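Local coordinates for protein glycerophosphodiester phosphodiesterase (Parabacteroides distasonis, PDB 3NO3) that belongs to the glycerophosphodiester phosphodiesterase family and has a TIM-barrel-type fold that holds a magnesium ion, at residues A[38-43]-A[50-55]; A[100-105]-A[133-138]. All blocks are in the same frame, centred on the assembly; numbering follows the deposited sequence.

Interactions 1 and 2 sit side by side in the barrel sheet, their centres about 9 Å apart, and follow one another along the chain. Interaction 1 is the hairpin of strands 37-44 and 50-52; interaction 2 pairs strand 99-104 with strand 133-137, which helix 110-126 connects. The two are joined because strands 37-44 and 99-104 are parallel neighbours: Phe40 O lies 2.8 Å from Glu103 N, and Val42 N lies 2.8 Å from Glu103 O, both probable hydrogen bonds. This shared edge brings Glu39 and Asp41 from the first contact and Glu103 from the second to one magnesium ion, which also carries two waters common to both.

Interaction 1: residues A[38-43]-A[50-55]; sequences SEFDVH and LVVYHD. With MG (magnesium ion), chain B.
Asp41 O meets two groups of segment 50-55: Tyr53 N by a hydrogen bond of 2.9 Å, and Val52 CA by a CA-H...O contact, 3.2 Å from Asp41 O. The hydrogen bond is bent, 141° at the hydrogen, and the donor stands 32° out of the carbonyl plane, consistent with the chain leaving the strand at Tyr53. Further along, His43 and Val51 form an antiparallel hydrogen-bonded pair, with His43 N to Val51 O at 3.0 Å and Val51 N to His43 O at 2.9 Å. Val42 and Val52 make the non-hydrogen-bonded pair between these links. This is the beta hairpin of strands 37-44 and 50-52, which adds a short antiparallel strand to an otherwise parallel barrel sheet. Beside it, Val42 CG1 packs against Leu50 CD2 at 3.7 Å, and Val52 CG1 leans on Phe40 CB. The imidazole of His43 turns its edge to the carbonyl oxygens of Tyr53 and His54, while its ND1 is hydrogen-bonded to Gln64. Two residues back along the strand, with CG anti to the carbonyl carbon (chi1 -53°), the Asp41 carboxylate reaches the magnesium ion through OD1 at 2.1 Å, alongside Glu39 OE2, also a ligand. Asp41 OD2 accepts hydrogen bonds from metal-bound water 1 (2.6 Å) and from Asn22 ND2, which should fix the carboxylate's rotation; water 1 also donates to Glu39 OE1, bridging the two carboxylates. The side chain of His54 runs beside that of Asp41 in the same direction, its CB 3.5 Å from Asp41 OD2, which lies near the imidazole plane at its edge.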
ATOM      1  N   SER A  38       3.069  -6.142   2.608  1.00 18.60           N
ATOM      2  CA  SER A  38       1.803  -6.509   1.990  1.00 18.01           C
ATOM      3  C   SER A  38       0.931  -5.256   1.912  1.00 17.43           C
ATOM      4  O   SER A  38       0.624  -4.637   2.940  1.00 18.31           O
ATOM      5  CB  SER A  38       1.098  -7.605   2.784  1.00 18.57           C
ATOM      6  OG  SER A  38       0.187  -8.330   1.952  1.00 16.52           O
ATOM      7  N   GLU A  39       0.541  -4.896   0.685  1.00 17.54           N
ATOM      8  CA  GLU A  39      -0.283  -3.716   0.411  1.00 15.96           C
ATOM      9  C   GLU A  39      -1.761  -4.093   0.345  1.00 15.79           C
ATOM     10  O   GLU A  39      -2.134  -5.211  -0.081  1.00 15.23           O
ATOM     11  CB  GLU A  39       0.188  -3.042  -0.875  1.00 16.12           C
ATOM     12  CG  GLU A  39      -0.489  -1.716  -1.189  1.00 17.17           C
ATOM     13  CD  GLU A  39      -1.639  -1.781  -2.182  1.00 17.68           C
ATOM     14  OE1 GLU A  39      -2.082  -2.867  -2.645  1.00 17.10           O
ATOM     15  OE2 GLU A  39      -2.083  -0.669  -2.607  1.00 16.75           O
ATOM     16  N   PHE A  40      -2.583  -3.160   0.813  1.00 15.40           N
ATOM     17  CA  PHE A  40      -4.021  -3.329   0.795  1.00 15.06           C
ATOM     18  C   PHE A  40      -4.737  -1.975   0.733  1.00 15.17           C
ATOM     19  O   PHE A  40      -4.172  -0.960   1.147  1.00 13.13           O
ATOM     20  CB  PHE A  40      -4.447  -4.210   2.000  1.00 15.22           C
ATOM     21  CG  PHE A  40      -4.034  -3.659   3.310  1.00 16.45           C
ATOM     22  CD1 PHE A  40      -4.861  -2.787   3.999  1.00 15.41           C
ATOM     23  CD2 PHE A  40      -2.805  -3.986   3.869  1.00 17.63           C
ATOM     24  CE1 PHE A  40      -4.455  -2.266   5.212  1.00 14.08           C
ATOM     25  CE2 PHE A  40      -2.412  -3.463   5.081  1.00 18.72           C
ATOM     26  CZ  PHE A  40      -3.247  -2.599   5.751  1.00 14.42           C
ATOM     27  N   ASP A  41      -5.977  -1.991   0.206  1.00 14.00           N
ATOM     28  CA  ASP A  41      -6.733  -0.791  -0.072  1.00 13.75           C
ATOM     29  C   ASP A  41      -7.908  -0.634   0.886  1.00 13.94           C
ATOM     30  O   ASP A  41      -8.651  -1.584   1.126  1.00 13.16           O
ATOM     31  CB  ASP A  41      -7.240  -0.844  -1.496  1.00 14.24           C
ATOM     32  CG  ASP A  41      -6.145  -1.106  -2.470  1.00 15.05           C
ATOM     33  OD1 ASP A  41      -5.233  -0.256  -2.550  1.00 14.71           O
ATOM     34  OD2 ASP A  41      -6.165  -2.120  -3.202  1.00 16.74           O
ATOM     35  N   VAL A  42      -8.076   0.563   1.431  1.00 13.81           N
ATOM     36  CA  VAL A  42      -9.050   0.798   2.510  1.00 12.47           C
ATOM     37  C   VAL A  42     -10.060   1.902   2.138  1.00 13.31           C
ATOM     38  O   VAL A  42      -9.661   2.959   1.665  1.00 11.88           O
ATOM     39  CB  VAL A  42      -8.335   1.136   3.797  1.00 13.00           C
ATOM     40  CG1 VAL A  42      -9.376   1.356   4.982  1.00 11.03           C
ATOM     41  CG2 VAL A  42      -7.288   0.033   4.140  1.00 12.90           C
ATOM     42  N   HIS A  43     -11.357   1.623   2.353  1.00 13.40           N
ATOM     43  CA  HIS A  43     -12.450   2.601   2.244  1.00 13.87           C
ATOM     44  C   HIS A  43     -13.189   2.726   3.589  1.00 13.54           C
ATOM     45  O   HIS A  43     -13.278   1.761   4.350  1.00 14.59           O
ATOM     46  CB  HIS A  43     -13.524   2.127   1.294  1.00 13.43           C
ATOM     47  CG  HIS A  43     -13.085   1.863  -0.100  1.00 12.59           C
ATOM     48  ND1 HIS A  43     -13.299   2.760  -1.119  1.00 12.71           N
ATOM     49  CD2 HIS A  43     -12.559   0.753  -0.673  1.00 12.60           C
ATOM     50  CE1 HIS A  43     -12.860   2.239  -2.251  1.00 12.95           C
ATOM     51  NE2 HIS A  43     -12.394   1.028  -2.007  1.00 14.07           N
ATOM     52  N   LEU A  50     -14.392   0.869   8.428  1.00 12.99           N
ATOM     53  CA  LEU A  50     -13.286   0.732   7.493  1.00 13.02           C
ATOM     54  C   LEU A  50     -13.283  -0.701   6.955  1.00 12.57           C
ATOM     55  O   LEU A  50     -13.277  -1.637   7.717  1.00 12.11           O
ATOM     56  CB  LEU A  50     -11.951   1.085   8.190  1.00 11.69           C
ATOM     57  CG  LEU A  50     -11.802   2.586   8.546  1.00 14.40           C
ATOM     58  CD1 LEU A  50     -10.736   2.743   9.586  1.00 13.96           C
ATOM     59  CD2 LEU A  50     -11.461   3.418   7.282  1.00 10.27           C
ATOM     60  N   VAL A  51     -13.240  -0.837   5.640  1.00 12.60           N
ATOM     61  CA  VAL A  51     -13.234  -2.152   4.959  1.00 13.48           C
ATOM     62  C   VAL A  51     -12.127  -2.163   3.938  1.00 14.20           C
ATOM     63  O   VAL A  51     -11.646  -1.092   3.541  1.00 14.55           O
ATOM     64  CB  VAL A  51     -14.596  -2.438   4.290  1.00 13.67           C
ATOM     65  CG1 VAL A  51     -15.736  -2.483   5.352  1.00 11.78           C
ATOM     66  CG2 VAL A  51     -14.932  -1.357   3.187  1.00 15.49           C
ATOM     67  N   VAL A  52     -11.789  -3.365   3.456  1.00 14.45           N
ATOM     68  CA  VAL A  52     -10.634  -3.592   2.624  1.00 14.90           C
ATOM     69  C   VAL A  52     -11.093  -4.085   1.254  1.00 16.34           C
ATOM     70  O   VAL A  52     -11.676  -5.186   1.134  1.00 15.88           O
ATOM     71  CB  VAL A  52      -9.665  -4.591   3.255  1.00 14.98           C
ATOM     72  CG1 VAL A  52      -8.427  -4.788   2.358  1.00 14.48           C
ATOM     73  CG2 VAL A  52      -9.216  -4.082   4.602  1.00 13.80           C
ATOM     74  N   TYR A  53     -10.878  -3.246   0.233  1.00 17.05           N
ATOM     75  CA  TYR A  53     -11.282  -3.564  -1.159  1.00 16.65           C
ATOM     76  C   TYR A  53     -10.702  -2.523  -2.126  1.00 16.65           C
ATOM     77  O   TYR A  53     -10.585  -1.348  -1.762  1.00 16.67           O
ATOM     78  CB  TYR A  53     -12.832  -3.608  -1.289  1.00 18.28           C
ATOM     79  CG  TYR A  53     -13.309  -4.360  -2.513  1.00 17.08           C
ATOM     80  CD1 TYR A  53     -13.270  -5.752  -2.557  1.00 19.79           C
ATOM     81  CD2 TYR A  53     -13.756  -3.683  -3.640  1.00 19.54           C
ATOM     82  CE1 TYR A  53     -13.683  -6.454  -3.660  1.00 20.99           C
ATOM     83  CE2 TYR A  53     -14.206  -4.386  -4.778  1.00 21.35           C
ATOM     84  CZ  TYR A  53     -14.149  -5.776  -4.773  1.00 21.09           C
ATOM     85  OH  TYR A  53     -14.554  -6.471  -5.863  1.00 21.83           O
ATOM     86  N   HIS A  54     -10.280  -2.941  -3.331  1.00 17.33           N
ATOM     87  CA  HIS A  54      -9.654  -2.006  -4.263  1.00 17.23           C
ATOM     88  C   HIS A  54     -10.658  -1.064  -4.938  1.00 17.36           C
ATOM     89  O   HIS A  54     -10.528   0.162  -4.843  1.00 17.39           O
ATOM     90  CB  HIS A  54      -8.839  -2.689  -5.361  1.00 17.94           C
ATOM     91  CG  HIS A  54      -8.487  -1.749  -6.482  1.00 21.61           C
ATOM     92  ND1 HIS A  54      -7.697  -0.624  -6.301  1.00 23.93           N
ATOM     93  CD2 HIS A  54      -8.876  -1.726  -7.783  1.00 21.86           C
ATOM     94  CE1 HIS A  54      -7.593   0.026  -7.451  1.00 24.33           C
ATOM     95  NE2 HIS A  54      -8.305  -0.621  -8.363  1.00 23.80           N
ATOM     96  N   ASP A  55     -11.615  -1.628  -5.655  1.00 17.53           N
ATOM     97  CA  ASP A  55     -12.493  -0.797  -6.491  1.00 18.24           C
ATOM     98  C   ASP A  55     -13.484   0.003  -5.629  1.00 17.40           C
ATOM     99  O   ASP A  55     -13.799  -0.383  -4.473  1.00 15.94           O
ATOM    100  CB  ASP A  55     -13.243  -1.649  -7.494  1.00 20.27           C
ATOM    101  CG  ASP A  55     -12.346  -2.141  -8.663  1.00 23.49           C
ATOM    102  OD1 ASP A  55     -11.869  -1.295  -9.455  1.00 32.64           O
ATOM    103  OD2 ASP A  55     -12.194  -3.359  -8.794  1.00 31.25           O
TER
HETATM  104 MG    MG B 301      -3.642  -0.029  -3.872  1.00 15.72          MG
HETATM  105  O   HOH W   1      -3.907  -2.090  -4.440  1.00 11.73           O
HETATM  106  O   HOH W   2      -5.051   0.388  -5.429  1.00 15.32           O

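Interaction 2: residues A[100-105]-A[133-138]; sequences LIFELK and TDYISF. With MG (magnesium ion), chain B.
A beta-alpha-beta unit, strand 99-104, helix 110-126 and strand 133-137, sets residues 100-105 beside 133-138 in a parallel ladder, Leu100 against Thr133 and Glu103 against Ile136. Asp134 N donates to Leu100 O at 2.9 Å, Phe102 N to Asp134 O at 2.9 Å, and Ile136 N to Phe102 O; the run closes with a more bent bond from Leu104 N to Ile136 O. Phe102 and Tyr135 project from the face turned to helix 110-126. Their side chains run alongside, and the edge of the tyrosine ring points at the face of the phenylalanine in a T-shaped pair, centroids 5.3 Å apart and planes at 68°. Tyr135 also stacks on Phe146. The other face carries Ile101, Glu103 and Ile136. Ile136 has CG1 between its backbone N and carbonyl carbon (chi1 66°), which lays CG1 3.6 Å from Glu103 CB and carries CD1 on to Ile101 CG2. Glu103 crosses it at about a right angle; with CG anti to N (chi1 -177°) and the chain extended, OE1 reaches the magnesium ion at 2.0 Å. Its second oxygen, OE2, accepts from water 3 at 2.7 Å and lies at the edge of the Phe138 ring, 3.4 Å from CD2. Water 3 also donates to Leu104 O and accepts from Phe138 N, tying the carboxylate to both strand ends. Ser137 OG donates a hydrogen bond to Leu104 O at 2.8 Å. Together with Glu39 and Asp41 from the neighbouring strand, Glu103 makes a carboxylate metal site at the C-terminal mouth of the barrel, where TIM-barrel folds usually place their active sites.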
ATOM      1  N   LEU A 100       2.978  -3.422   6.856  1.00 18.54           N
ATOM      2  CA  LEU A 100       1.631  -3.205   6.354  1.00 17.82           C
ATOM      3  C   LEU A 100       1.618  -1.928   5.528  1.00 16.14           C
ATOM      4  O   LEU A 100       1.871  -0.862   6.052  1.00 17.79           O
ATOM      5  CB  LEU A 100       0.653  -3.172   7.530  1.00 17.92           C
ATOM      6  CG  LEU A 100       0.705  -4.434   8.426  1.00 19.00           C
ATOM      7  CD1 LEU A 100      -0.354  -4.321   9.468  1.00 20.66           C
ATOM      8  CD2 LEU A 100       0.493  -5.752   7.572  1.00 19.94           C
ATOM      9  N   ILE A 101       1.385  -2.057   4.218  1.00 15.43           N
ATOM     10  CA  ILE A 101       1.388  -0.936   3.294  1.00 15.27           C
ATOM     11  C   ILE A 101      -0.082  -0.570   3.029  1.00 15.21           C
ATOM     12  O   ILE A 101      -0.753  -1.191   2.242  1.00 15.49           O
ATOM     13  CB  ILE A 101       2.167  -1.234   1.983  1.00 15.14           C
ATOM     14  CG1 ILE A 101       3.572  -1.807   2.271  1.00 18.84           C
ATOM     15  CG2 ILE A 101       2.268   0.025   1.157  1.00 14.35           C
ATOM     16  CD1 ILE A 101       4.491  -0.954   3.161  1.00 18.73           C
ATOM     17  N   PHE A 102      -0.570   0.445   3.740  1.00 14.48           N
ATOM     18  CA  PHE A 102      -1.983   0.745   3.915  1.00 14.64           C
ATOM     19  C   PHE A 102      -2.290   1.838   2.917  1.00 15.14           C
ATOM     20  O   PHE A 102      -1.872   2.973   3.126  1.00 15.40           O
ATOM     21  CB  PHE A 102      -2.125   1.237   5.372  1.00 14.76           C
ATOM     22  CG  PHE A 102      -3.532   1.535   5.881  1.00 16.09           C
ATOM     23  CD1 PHE A 102      -4.404   2.460   5.279  1.00 15.23           C
ATOM     24  CD2 PHE A 102      -3.933   0.973   7.086  1.00 17.70           C
ATOM     25  CE1 PHE A 102      -5.629   2.751   5.832  1.00 14.89           C
ATOM     26  CE2 PHE A 102      -5.163   1.253   7.635  1.00 13.79           C
ATOM     27  CZ  PHE A 102      -6.012   2.124   7.016  1.00 15.46           C
ATOM     28  N   GLU A 103      -2.983   1.500   1.830  1.00 15.42           N
ATOM     29  CA  GLU A 103      -3.496   2.507   0.915  1.00 14.99           C
ATOM     30  C   GLU A 103      -4.874   2.997   1.376  1.00 14.41           C
ATOM     31  O   GLU A 103      -5.841   2.224   1.346  1.00 14.70           O
ATOM     32  CB  GLU A 103      -3.565   2.031  -0.540  1.00 15.69           C
ATOM     33  CG  GLU A 103      -4.045   3.177  -1.433  1.00 14.04           C
ATOM     34  CD  GLU A 103      -4.077   2.888  -2.931  1.00 18.15           C
ATOM     35  OE1 GLU A 103      -3.462   1.910  -3.419  1.00 14.14           O
ATOM     36  OE2 GLU A 103      -4.683   3.708  -3.636  1.00 15.85           O
ATOM     37  N   LEU A 104      -4.988   4.262   1.763  1.00 14.35           N
ATOM     38  CA  LEU A 104      -6.339   4.835   1.960  1.00 13.59           C
ATOM     39  C   LEU A 104      -6.836   5.313   0.585  1.00 13.73           C
ATOM     40  O   LEU A 104      -6.209   6.180  -0.060  1.00 13.89           O
ATOM     41  CB  LEU A 104      -6.371   5.983   2.962  1.00 13.37           C
ATOM     42  CG  LEU A 104      -7.737   6.487   3.403  1.00 14.71           C
ATOM     43  CD1 LEU A 104      -8.598   5.334   4.092  1.00 12.86           C
ATOM     44  CD2 LEU A 104      -7.574   7.754   4.319  1.00 13.51           C
ATOM     45  N   LYS A 105      -7.962   4.767   0.156  1.00 13.34           N
ATOM     46  CA  LYS A 105      -8.617   5.189  -1.099  1.00 13.32           C
ATOM     47  C   LYS A 105      -9.123   6.605  -0.982  1.00 14.18           C
ATOM     48  O   LYS A 105      -9.369   7.101   0.129  1.00 14.17           O
ATOM     49  CB  LYS A 105      -9.770   4.263  -1.412  1.00 14.92           C
ATOM     50  CG  LYS A 105      -9.357   2.803  -1.686  1.00 14.85           C
ATOM     51  CD  LYS A 105      -8.590   2.614  -3.006  1.00 15.99           C
ATOM     52  CE  LYS A 105      -9.387   3.021  -4.275  1.00 16.62           C
ATOM     53  NZ  LYS A 105      -8.793   2.344  -5.477  1.00 16.49           N
ATOM     54  N   THR A 133       2.989  -0.090  10.254  1.00 19.63           N
ATOM     55  CA  THR A 133       2.074   0.379   9.239  1.00 18.53           C
ATOM     56  C   THR A 133       2.550   1.687   8.591  1.00 17.74           C
ATOM     57  O   THR A 133       2.736   2.712   9.266  1.00 18.36           O
ATOM     58  CB  THR A 133       0.642   0.572   9.837  1.00 18.87           C
ATOM     59  OG1 THR A 133       0.214  -0.656  10.455  1.00 16.84           O
ATOM     60  CG2 THR A 133      -0.350   0.990   8.776  1.00 14.11           C
ATOM     61  N   ASP A 134       2.725   1.624   7.282  1.00 16.91           N
ATOM     62  CA  ASP A 134       3.123   2.740   6.417  1.00 17.33           C
ATOM     63  C   ASP A 134       1.902   3.128   5.587  1.00 15.55           C
ATOM     64  O   ASP A 134       1.150   2.262   5.155  1.00 17.05           O
ATOM     65  CB  ASP A 134       4.242   2.304   5.458  1.00 17.52           C
ATOM     66  CG  ASP A 134       5.507   1.841   6.154  1.00 20.96           C
ATOM     67  OD1 ASP A 134       5.680   1.963   7.404  1.00 21.35           O
ATOM     68  OD2 ASP A 134       6.368   1.347   5.399  1.00 25.07           O
ATOM     69  N   TYR A 135       1.666   4.425   5.390  1.00 15.59           N
ATOM     70  CA  TYR A 135       0.494   4.900   4.669  1.00 14.31           C
ATOM     71  C   TYR A 135       0.866   5.397   3.271  1.00 15.31           C
ATOM     72  O   TYR A 135       1.950   6.022   3.058  1.00 16.06           O
ATOM     73  CB  TYR A 135      -0.170   6.058   5.449  1.00 15.00           C
ATOM     74  CG  TYR A 135      -0.641   5.670   6.823  1.00 15.60           C
ATOM     75  CD1 TYR A 135      -1.759   4.842   6.988  1.00 18.25           C
ATOM     76  CD2 TYR A 135       0.015   6.119   7.958  1.00 16.58           C
ATOM     77  CE1 TYR A 135      -2.215   4.467   8.251  1.00 18.62           C
ATOM     78  CE2 TYR A 135      -0.420   5.719   9.267  1.00 19.03           C
ATOM     79  CZ  TYR A 135      -1.543   4.878   9.391  1.00 19.02           C
ATOM     80  OH  TYR A 135      -2.021   4.523  10.660  1.00 16.83           O
ATOM     81  N   ILE A 136      -0.024   5.124   2.326  1.00 15.09           N
ATOM     82  CA  ILE A 136       0.083   5.628   0.961  1.00 15.70           C
ATOM     83  C   ILE A 136      -1.293   6.102   0.505  1.00 15.20           C
ATOM     84  O   ILE A 136      -2.294   5.539   0.935  1.00 16.34           O
ATOM     85  CB  ILE A 136       0.678   4.572  -0.001  1.00 15.22           C
ATOM     86  CG1 ILE A 136      -0.236   3.342  -0.190  1.00 13.33           C
ATOM     87  CG2 ILE A 136       2.087   4.075   0.511  1.00 16.61           C
ATOM     88  CD1 ILE A 136       0.303   2.263  -1.231  1.00 14.47           C
ATOM     89  N   SER A 137      -1.381   7.105  -0.370  1.00 15.31           N
ATOM     90  CA  SER A 137      -2.690   7.518  -0.910  1.00 15.03           C
ATOM     91  C   SER A 137      -2.507   8.344  -2.176  1.00 16.16           C
ATOM     92  O   SER A 137      -1.537   9.089  -2.291  1.00 17.23           O
ATOM     93  CB  SER A 137      -3.490   8.350   0.118  1.00 15.44           C
ATOM     94  OG  SER A 137      -4.803   8.630  -0.304  1.00 14.33           O
ATOM     95  N   PHE A 138      -3.436   8.228  -3.113  1.00 16.09           N
ATOM     96  CA  PHE A 138      -3.546   9.215  -4.185  1.00 17.01           C
ATOM     97  C   PHE A 138      -4.052  10.561  -3.737  1.00 16.04           C
ATOM     98  O   PHE A 138      -3.902  11.530  -4.488  1.00 16.77           O
ATOM     99  CB  PHE A 138      -4.513   8.727  -5.290  1.00 17.80           C
ATOM    100  CG  PHE A 138      -3.925   7.611  -6.143  1.00 19.00           C
ATOM    101  CD1 PHE A 138      -3.148   7.909  -7.251  1.00 21.18           C
ATOM    102  CD2 PHE A 138      -4.136   6.284  -5.826  1.00 19.10           C
ATOM    103  CE1 PHE A 138      -2.582   6.882  -8.023  1.00 22.10           C
ATOM    104  CE2 PHE A 138      -3.603   5.261  -6.614  1.00 18.40           C
ATOM    105  CZ  PHE A 138      -2.827   5.570  -7.699  1.00 19.89           C
TER
HETATM  106 MG    MG B 301      -3.642  -0.029  -3.872  1.00 15.72          MG
HETATM  107  O   HOH W   3      -5.401   6.119  -2.741  1.00 14.59           O
HETATM  108  O   HOH W   1      -3.907  -2.090  -4.440  1.00 11.73           O
HETATM  109  O   HOH W   2      -5.051   0.388  -5.429  1.00 15.32           O